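Glycerate dehydrogenase/glyoxylate reductase (Thermus thermophilus, PDB 2CUK) probably catalyses the NAD(P)H-dependent reduction of hydroxypyruvate and glyoxylate, as a member of the D-isomer specific 2-hydroxyacid dehydrogenase family. Local coordinates at residues 4-9 against 45-50; 68-73 against 90-95. One frame throughout, in Å; residues are numbered along the deposited sequence.

Both contacts are buried pairings of parallel strands in the same five-stranded sheet, and they are linked because strands 46-48 and 68-70 are neighbours: Leu47 O lies 2.8 Å from Ala70 N, probably as a hydrogen bond. Contact 1 joins strand 2-5 to strand 46-48 in the interior of the sheet, whereas contact 2 joins strand 68-70 to strand 90-92, the outermost on that side within the chain. The chemistry differs beyond the strands. In contact 1 threonine hydroxyls and an arginine gather round Asp53 close to the second subunit; in contact 2 a water bridges Cys71 O and Thr92 OG1, a further backbone bond resumes the pairing, and only Tyr72 reaches the second subunit.

Contact 1. Residues 4-9 against 45-50; sequences LVTRTL and VGLIPT
Leu4 and Leu47 each turn CG anti to the backbone N (chi1 177° and 176°), which lays the two side chains side by side, pointing the same way, with Leu47 CD1 3.9 Å from Leu4 CB. On the other face of the sheet Val5 and Ile48 run alongside in the same manner, Val5 CG2 meeting Ile48 CD1 at 4.1 Å. Branched aliphatic residues suit both faces, since each is buried. Three hydrogen bonds join the parallel backbones: Leu4 N to Gly46 O, Ile48 N to Leu4 O at 2.9 Å, and a longer one from Thr6 N to Ile48 O, 3.2 Å.

Past the strand ends polar groups take over. Thr6 holds OG1 between its backbone N and carbonyl carbon (chi1 63°), which sets the hydroxyl 3.3 Å from Pro49 CA. Thr50 CG2 packs against Arg7 CG at 3.7 Å, the two side chains crossing at about a right angle, and Thr50 OG1 lies above one face of the Arg7 guanidinium, offset toward its rim. Arg7 NH1 donates a hydrogen bond to Thr6 O, 2.8 Å, from above the carbonyl plane. Asp53 collects the hydroxyls of Thr6 and Thr50 and forms a salt bridge with Arg7.

Strand 23-26 flanks strand 2-5, helix 34-41 packs on Leu4, helix 283-301 receives Ile48, and Trp132 and Pro134 of the second subunit lie against Thr50 and Arg7.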
ATOM      1  N   LEU A   4      -7.504  24.020 -27.524  1.00 29.09           N
ATOM      2  CA  LEU A   4      -6.153  23.868 -27.007  1.00 28.93           C
ATOM      3  C   LEU A   4      -6.131  23.061 -25.710  1.00 28.76           C
ATOM      4  O   LEU A   4      -6.815  23.398 -24.743  1.00 27.90           O
ATOM      5  CB  LEU A   4      -5.518  25.239 -26.765  1.00 27.89           C
ATOM      6  CG  LEU A   4      -4.116  25.231 -26.148  1.00 30.41           C
ATOM      7  CD1 LEU A   4      -3.158  24.467 -27.052  1.00 32.20           C
ATOM      8  CD2 LEU A   4      -3.636  26.655 -25.949  1.00 31.11           C
ATOM      9  N   VAL A   5      -5.347  21.988 -25.714  1.00 28.41           N
ATOM     10  CA  VAL A   5      -5.191  21.124 -24.549  1.00 27.51           C
ATOM     11  C   VAL A   5      -3.733  21.314 -24.141  1.00 27.65           C
ATOM     12  O   VAL A   5      -2.821  20.956 -24.887  1.00 26.73           O
ATOM     13  CB  VAL A   5      -5.455  19.647 -24.908  1.00 28.13           C
ATOM     14  CG1 VAL A   5      -5.493  18.802 -23.642  1.00 27.54           C
ATOM     15  CG2 VAL A   5      -6.766  19.525 -25.674  1.00 26.54           C
ATOM     16  N   THR A   6      -3.526  21.887 -22.959  1.00 26.33           N
ATOM     17  CA  THR A   6      -2.188  22.190 -22.464  1.00 26.43           C
ATOM     18  C   THR A   6      -1.239  21.024 -22.202  1.00 25.71           C
ATOM     19  O   THR A   6      -0.040  21.237 -22.032  1.00 26.77           O
ATOM     20  CB  THR A   6      -2.266  23.043 -21.190  1.00 26.50           C
ATOM     21  OG1 THR A   6      -2.922  22.299 -20.155  1.00 24.03           O
ATOM     22  CG2 THR A   6      -3.050  24.328 -21.466  1.00 27.54           C
ATOM     23  N   ARG A   7      -1.764  19.803 -22.166  1.00 25.19           N
ATOM     24  CA  ARG A   7      -0.930  18.623 -21.931  1.00 25.49           C
ATOM     25  C   ARG A   7      -1.512  17.406 -22.636  1.00 24.77           C
ATOM     26  O   ARG A   7      -2.708  17.359 -22.919  1.00 24.72           O
ATOM     27  CB  ARG A   7      -0.834  18.315 -20.432  1.00 24.33           C
ATOM     28  CG  ARG A   7      -0.177  19.387 -19.585  1.00 23.93           C
ATOM     29  CD  ARG A   7       1.307  19.544 -19.891  1.00 23.59           C
ATOM     30  NE  ARG A   7       1.938  20.452 -18.936  1.00 25.80           N
ATOM     31  CZ  ARG A   7       1.615  21.734 -18.796  1.00 27.11           C
ATOM     32  NH1 ARG A   7       0.669  22.270 -19.559  1.00 26.24           N
ATOM     33  NH2 ARG A   7       2.216  22.477 -17.876  1.00 26.18           N
ATOM     34  N   THR A   8      -0.667  16.418 -22.917  1.00 24.80           N
ATOM     35  CA  THR A   8      -1.136  15.197 -23.558  1.00 23.80           C
ATOM     36  C   THR A   8      -1.954  14.421 -22.528  1.00 23.91           C
ATOM     37  O   THR A   8      -1.608  14.392 -21.345  1.00 22.08           O
ATOM     38  CB  THR A   8       0.034  14.329 -24.040  1.00 25.09           C
ATOM     39  OG1 THR A   8       0.968  14.149 -22.970  1.00 26.55           O
ATOM     40  CG2 THR A   8       0.738  14.994 -25.214  1.00 26.70           C
ATOM     41  N   LEU A   9      -3.036  13.798 -22.976  1.00 22.80           N
ATOM     42  CA  LEU A   9      -3.913  13.054 -22.078  1.00 24.11           C
ATOM     43  C   LEU A   9      -3.973  11.572 -22.425  1.00 25.62           C
ATOM     44  O   LEU A   9      -3.829  11.190 -23.586  1.00 27.50           O
ATOM     45  CB  LEU A   9      -5.330  13.633 -22.128  1.00 22.31           C
ATOM     46  CG  LEU A   9      -5.489  15.143 -21.923  1.00 23.46           C
ATOM     47  CD1 LEU A   9      -6.965  15.506 -22.034  1.00 22.29           C
ATOM     48  CD2 LEU A   9      -4.935  15.556 -20.562  1.00 21.85           C
ATOM     49  N   VAL A  45     -11.354  28.454 -29.412  1.00 32.95           N
ATOM     50  CA  VAL A  45     -12.708  28.585 -28.892  1.00 31.96           C
ATOM     51  C   VAL A  45     -12.875  27.768 -27.609  1.00 31.00           C
ATOM     52  O   VAL A  45     -13.756  28.047 -26.797  1.00 29.72           O
ATOM     53  CB  VAL A  45     -13.750  28.114 -29.932  1.00 32.90           C
ATOM     54  CG1 VAL A  45     -13.616  26.618 -30.172  1.00 31.15           C
ATOM     55  CG2 VAL A  45     -15.148  28.458 -29.455  1.00 34.08           C
ATOM     56  N   GLY A  46     -12.021  26.761 -27.434  1.00 30.26           N
ATOM     57  CA  GLY A  46     -12.088  25.920 -26.250  1.00 29.83           C
ATOM     58  C   GLY A  46     -10.717  25.674 -25.644  1.00 29.65           C
ATOM     59  O   GLY A  46      -9.717  25.634 -26.360  1.00 28.46           O
ATOM     60  N   LEU A  47     -10.665  25.508 -24.326  1.00 29.24           N
ATOM     61  CA  LEU A  47      -9.396  25.273 -23.639  1.00 27.40           C
ATOM     62  C   LEU A  47      -9.520  24.243 -22.522  1.00 26.91           C
ATOM     63  O   LEU A  47     -10.453  24.298 -21.719  1.00 24.22           O
ATOM     64  CB  LEU A  47      -8.865  26.581 -23.045  1.00 27.70           C
ATOM     65  CG  LEU A  47      -7.581  26.485 -22.212  1.00 28.31           C
ATOM     66  CD1 LEU A  47      -6.403  26.192 -23.126  1.00 28.47           C
ATOM     67  CD2 LEU A  47      -7.350  27.781 -21.449  1.00 28.56           C
ATOM     68  N   ILE A  48      -8.576  23.302 -22.484  1.00 26.48           N
ATOM     69  CA  ILE A  48      -8.544  22.276 -21.443  1.00 24.41           C
ATOM     70  C   ILE A  48      -7.171  22.365 -20.784  1.00 24.13           C
ATOM     71  O   ILE A  48      -6.199  21.787 -21.271  1.00 23.88           O
ATOM     72  CB  ILE A  48      -8.719  20.857 -22.015  1.00 25.68           C
ATOM     73  CG1 ILE A  48     -10.058  20.747 -22.744  1.00 25.37           C
ATOM     74  CG2 ILE A  48      -8.649  19.834 -20.878  1.00 23.95           C
ATOM     75  CD1 ILE A  48     -10.235  19.458 -23.511  1.00 25.50           C
ATOM     76  N   PRO A  49      -7.072  23.107 -19.669  1.00 22.27           N
ATOM     77  CA  PRO A  49      -5.814  23.280 -18.944  1.00 21.98           C
ATOM     78  C   PRO A  49      -5.652  22.290 -17.802  1.00 22.24           C
ATOM     79  O   PRO A  49      -6.546  21.480 -17.539  1.00 20.99           O
ATOM     80  CB  PRO A  49      -5.928  24.705 -18.431  1.00 21.83           C
ATOM     81  CG  PRO A  49      -7.370  24.741 -18.000  1.00 21.45           C
ATOM     82  CD  PRO A  49      -8.111  24.001 -19.121  1.00 21.34           C
ATOM     83  N   THR A  50      -4.502  22.374 -17.133  1.00 22.47           N
ATOM     84  CA  THR A  50      -4.180  21.531 -15.985  1.00 23.07           C
ATOM     85  C   THR A  50      -3.844  22.460 -14.823  1.00 24.27           C
ATOM     86  O   THR A  50      -3.796  23.680 -14.995  1.00 22.90           O
ATOM     87  CB  THR A  50      -2.952  20.618 -16.247  1.00 23.93           C
ATOM     88  OG1 THR A  50      -1.786  21.424 -16.461  1.00 25.42           O
ATOM     89  CG2 THR A  50      -3.186  19.729 -17.457  1.00 21.36           C
TER

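Contact 2. Residues 68-73 against 90-95; sequences VIACYS and RVTHTP
Ser73 O accepts a hydrogen bond from Thr94 N, 2.9 Å, two to three residues past the strand ends, so the pairing resumes after an interruption. Within 68-73 the chain makes an inverse gamma turn centred on Tyr72, which replaces Cys71 O by Ser73 O as the next acceptor, and a water accompanies the gap, donating to Cys71 O and hydrogen-bonded to Thr92 OG1 at 2.9 Å. Threonine suits this place: Thr92 OG1, set between backbone N and carbonyl carbon (chi1 62°), lies 3.2 Å from Ala70 CA, and the small alanine leaves room for that approach. Thr94 has the same rotamer, which directs its CG2 to 3.4 Å from Cys71 O. His93 CB comes to 3.2 Å from Ser73 O, and His93 ND1 is bonded to Val74 O. Pro95 CD lies 3.4 Å above the plane of the His93 ring, over its centre.

The strands themselves are regular: Ile69 N bonds to Arg90 O at 2.8 Å and Thr92 N to Ile69 O. Cys71 N, just past its strand, bonds to Thr92 O from above the carbonyl plane. Ile69 CB and Val91 CG2 touch at 4.2 Å on their shared face; Arg90 leads its charged end away to Glu305.

This is a beta-alpha-beta unit, strand 68-70, helix 81-85 and strand 90-92. Helix 81-85 packs on Val91, helix 283-301 lies against Val68 and Thr92, and strand 46-48 adjoins strand 68-70.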
ATOM      1  N   VAL A  68     -15.146  28.434 -23.485  1.00 28.77           N
ATOM      2  CA  VAL A  68     -15.140  27.564 -22.321  1.00 26.12           C
ATOM      3  C   VAL A  68     -13.765  27.101 -21.881  1.00 25.31           C
ATOM      4  O   VAL A  68     -12.883  26.832 -22.699  1.00 23.86           O
ATOM      5  CB  VAL A  68     -16.001  26.309 -22.581  1.00 25.51           C
ATOM      6  CG1 VAL A  68     -15.475  25.572 -23.805  1.00 23.31           C
ATOM      7  CG2 VAL A  68     -15.984  25.391 -21.365  1.00 26.22           C
ATOM      8  N   ILE A  69     -13.601  27.020 -20.569  1.00 24.43           N
ATOM      9  CA  ILE A  69     -12.370  26.539 -19.967  1.00 24.45           C
ATOM     10  C   ILE A  69     -12.784  25.270 -19.226  1.00 23.74           C
ATOM     11  O   ILE A  69     -13.318  25.334 -18.117  1.00 22.51           O
ATOM     12  CB  ILE A  69     -11.788  27.554 -18.957  1.00 25.29           C
ATOM     13  CG1 ILE A  69     -11.424  28.858 -19.674  1.00 24.30           C
ATOM     14  CG2 ILE A  69     -10.554  26.965 -18.281  1.00 26.96           C
ATOM     15  CD1 ILE A  69     -10.910  29.937 -18.744  1.00 25.93           C
ATOM     16  N   ALA A  70     -12.575  24.121 -19.863  1.00 21.94           N
ATOM     17  CA  ALA A  70     -12.922  22.838 -19.264  1.00 20.99           C
ATOM     18  C   ALA A  70     -11.688  22.288 -18.563  1.00 21.14           C
ATOM     19  O   ALA A  70     -10.831  21.652 -19.183  1.00 21.30           O
ATOM     20  CB  ALA A  70     -13.405  21.864 -20.336  1.00 21.64           C
ATOM     21  N   CYS A  71     -11.608  22.544 -17.265  1.00 21.24           N
ATOM     22  CA  CYS A  71     -10.479  22.108 -16.455  1.00 22.38           C
ATOM     23  C   CYS A  71     -10.304  20.606 -16.338  1.00 21.69           C
ATOM     24  O   CYS A  71     -11.260  19.871 -16.104  1.00 20.70           O
ATOM     25  CB  CYS A  71     -10.586  22.695 -15.046  1.00 24.73           C
ATOM     26  SG  CYS A  71     -10.471  24.484 -15.002  1.00 26.31           S
ATOM     27  N   TYR A  72      -9.061  20.166 -16.499  1.00 21.89           N
ATOM     28  CA  TYR A  72      -8.716  18.762 -16.371  1.00 22.29           C
ATOM     29  C   TYR A  72      -8.273  18.626 -14.914  1.00 22.33           C
ATOM     30  O   TYR A  72      -7.096  18.414 -14.628  1.00 23.62           O
ATOM     31  CB  TYR A  72      -7.561  18.405 -17.320  1.00 21.47           C
ATOM     32  CG  TYR A  72      -7.196  16.933 -17.328  1.00 19.48           C
ATOM     33  CD1 TYR A  72      -8.061  15.982 -17.870  1.00 19.77           C
ATOM     34  CD2 TYR A  72      -5.998  16.489 -16.767  1.00 21.95           C
ATOM     35  CE1 TYR A  72      -7.742  14.620 -17.852  1.00 19.14           C
ATOM     36  CE2 TYR A  72      -5.669  15.128 -16.736  1.00 18.90           C
ATOM     37  CZ  TYR A  72      -6.544  14.202 -17.279  1.00 19.83           C
ATOM     38  OH  TYR A  72      -6.228  12.860 -17.235  1.00 21.12           O
ATOM     39  N   SER A  73      -9.232  18.784 -14.003  1.00 21.68           N
ATOM     40  CA  SER A  73      -8.988  18.701 -12.566  1.00 22.22           C
ATOM     41  C   SER A  73     -10.266  19.052 -11.805  1.00 23.47           C
ATOM     42  O   SER A  73     -11.218  19.568 -12.393  1.00 23.39           O
ATOM     43  CB  SER A  73      -7.881  19.677 -12.155  1.00 23.94           C
ATOM     44  OG  SER A  73      -8.219  21.015 -12.497  1.00 24.78           O
ATOM     45  N   ARG A  90     -17.352  30.197 -19.925  1.00 27.16           N
ATOM     46  CA  ARG A  90     -17.813  29.171 -18.995  1.00 27.96           C
ATOM     47  C   ARG A  90     -16.609  28.426 -18.431  1.00 27.73           C
ATOM     48  O   ARG A  90     -15.598  28.263 -19.109  1.00 28.41           O
ATOM     49  CB  ARG A  90     -18.746  28.172 -19.691  1.00 28.42           C
ATOM     50  CG  ARG A  90     -20.007  28.785 -20.289  1.00 32.34           C
ATOM     51  CD  ARG A  90     -20.756  29.642 -19.277  1.00 31.98           C
ATOM     52  NE  ARG A  90     -21.243  28.878 -18.131  1.00 33.81           N
ATOM     53  CZ  ARG A  90     -22.238  27.999 -18.178  1.00 33.90           C
ATOM     54  NH1 ARG A  90     -22.867  27.758 -19.320  1.00 34.48           N
ATOM     55  NH2 ARG A  90     -22.617  27.371 -17.074  1.00 33.66           N
ATOM     56  N   VAL A  91     -16.716  27.987 -17.182  1.00 26.76           N
ATOM     57  CA  VAL A  91     -15.631  27.244 -16.555  1.00 26.66           C
ATOM     58  C   VAL A  91     -16.200  25.990 -15.916  1.00 26.06           C
ATOM     59  O   VAL A  91     -17.169  26.052 -15.153  1.00 26.25           O
ATOM     60  CB  VAL A  91     -14.898  28.088 -15.477  1.00 25.45           C
ATOM     61  CG1 VAL A  91     -13.797  27.262 -14.824  1.00 25.89           C
ATOM     62  CG2 VAL A  91     -14.298  29.335 -16.115  1.00 25.92           C
ATOM     63  N   THR A  92     -15.604  24.848 -16.244  1.00 24.58           N
ATOM     64  CA  THR A  92     -16.047  23.569 -15.704  1.00 24.19           C
ATOM     65  C   THR A  92     -14.869  22.799 -15.121  1.00 24.57           C
ATOM     66  O   THR A  92     -13.713  23.167 -15.329  1.00 23.95           O
ATOM     67  CB  THR A  92     -16.702  22.693 -16.796  1.00 23.54           C
ATOM     68  OG1 THR A  92     -15.740  22.403 -17.820  1.00 22.86           O
ATOM     69  CG2 THR A  92     -17.892  23.414 -17.414  1.00 24.77           C
ATOM     70  N   HIS A  93     -15.175  21.732 -14.389  1.00 23.93           N
ATOM     71  CA  HIS A  93     -14.140  20.898 -13.796  1.00 24.15           C
ATOM     72  C   HIS A  93     -14.575  19.437 -13.824  1.00 24.08           C
ATOM     73  O   HIS A  93     -15.593  19.102 -14.424  1.00 25.17           O
ATOM     74  CB  HIS A  93     -13.832  21.344 -12.357  1.00 24.07           C
ATOM     75  CG  HIS A  93     -14.988  21.219 -11.414  1.00 24.06           C
ATOM     76  ND1 HIS A  93     -14.820  21.010 -10.062  1.00 24.75           N
ATOM     77  CD2 HIS A  93     -16.324  21.298 -11.619  1.00 25.11           C
ATOM     78  CE1 HIS A  93     -16.002  20.961  -9.475  1.00 24.50           C
ATOM     79  NE2 HIS A  93     -16.932  21.134 -10.398  1.00 25.54           N
ATOM     80  N   THR A  94     -13.811  18.567 -13.172  1.00 24.54           N
ATOM     81  CA  THR A  94     -14.128  17.141 -13.166  1.00 24.02           C
ATOM     82  C   THR A  94     -14.332  16.577 -11.756  1.00 24.48           C
ATOM     83  O   THR A  94     -13.520  15.790 -11.274  1.00 25.13           O
ATOM     84  CB  THR A  94     -13.003  16.344 -13.864  1.00 25.80           C
ATOM     85  OG1 THR A  94     -11.789  16.463 -13.106  1.00 23.88           O
ATOM     86  CG2 THR A  94     -12.766  16.885 -15.273  1.00 22.99           C
ATOM     87  N   PRO A  95     -15.429  16.965 -11.085  1.00 24.62           N
ATOM     88  CA  PRO A  95     -15.727  16.491  -9.729  1.00 25.24           C
ATOM     89  C   PRO A  95     -16.159  15.027  -9.659  1.00 26.59           C
ATOM     90  O   PRO A  95     -16.765  14.505 -10.598  1.00 25.97           O
ATOM     91  CB  PRO A  95     -16.835  17.435  -9.281  1.00 26.32           C
ATOM     92  CG  PRO A  95     -17.595  17.656 -10.558  1.00 25.90           C
ATOM     93  CD  PRO A  95     -16.478  17.887 -11.558  1.00 24.00           C
TER
HETATM   94  O   HOH W   1     -14.199  20.152 -16.981  1.00 20.77           O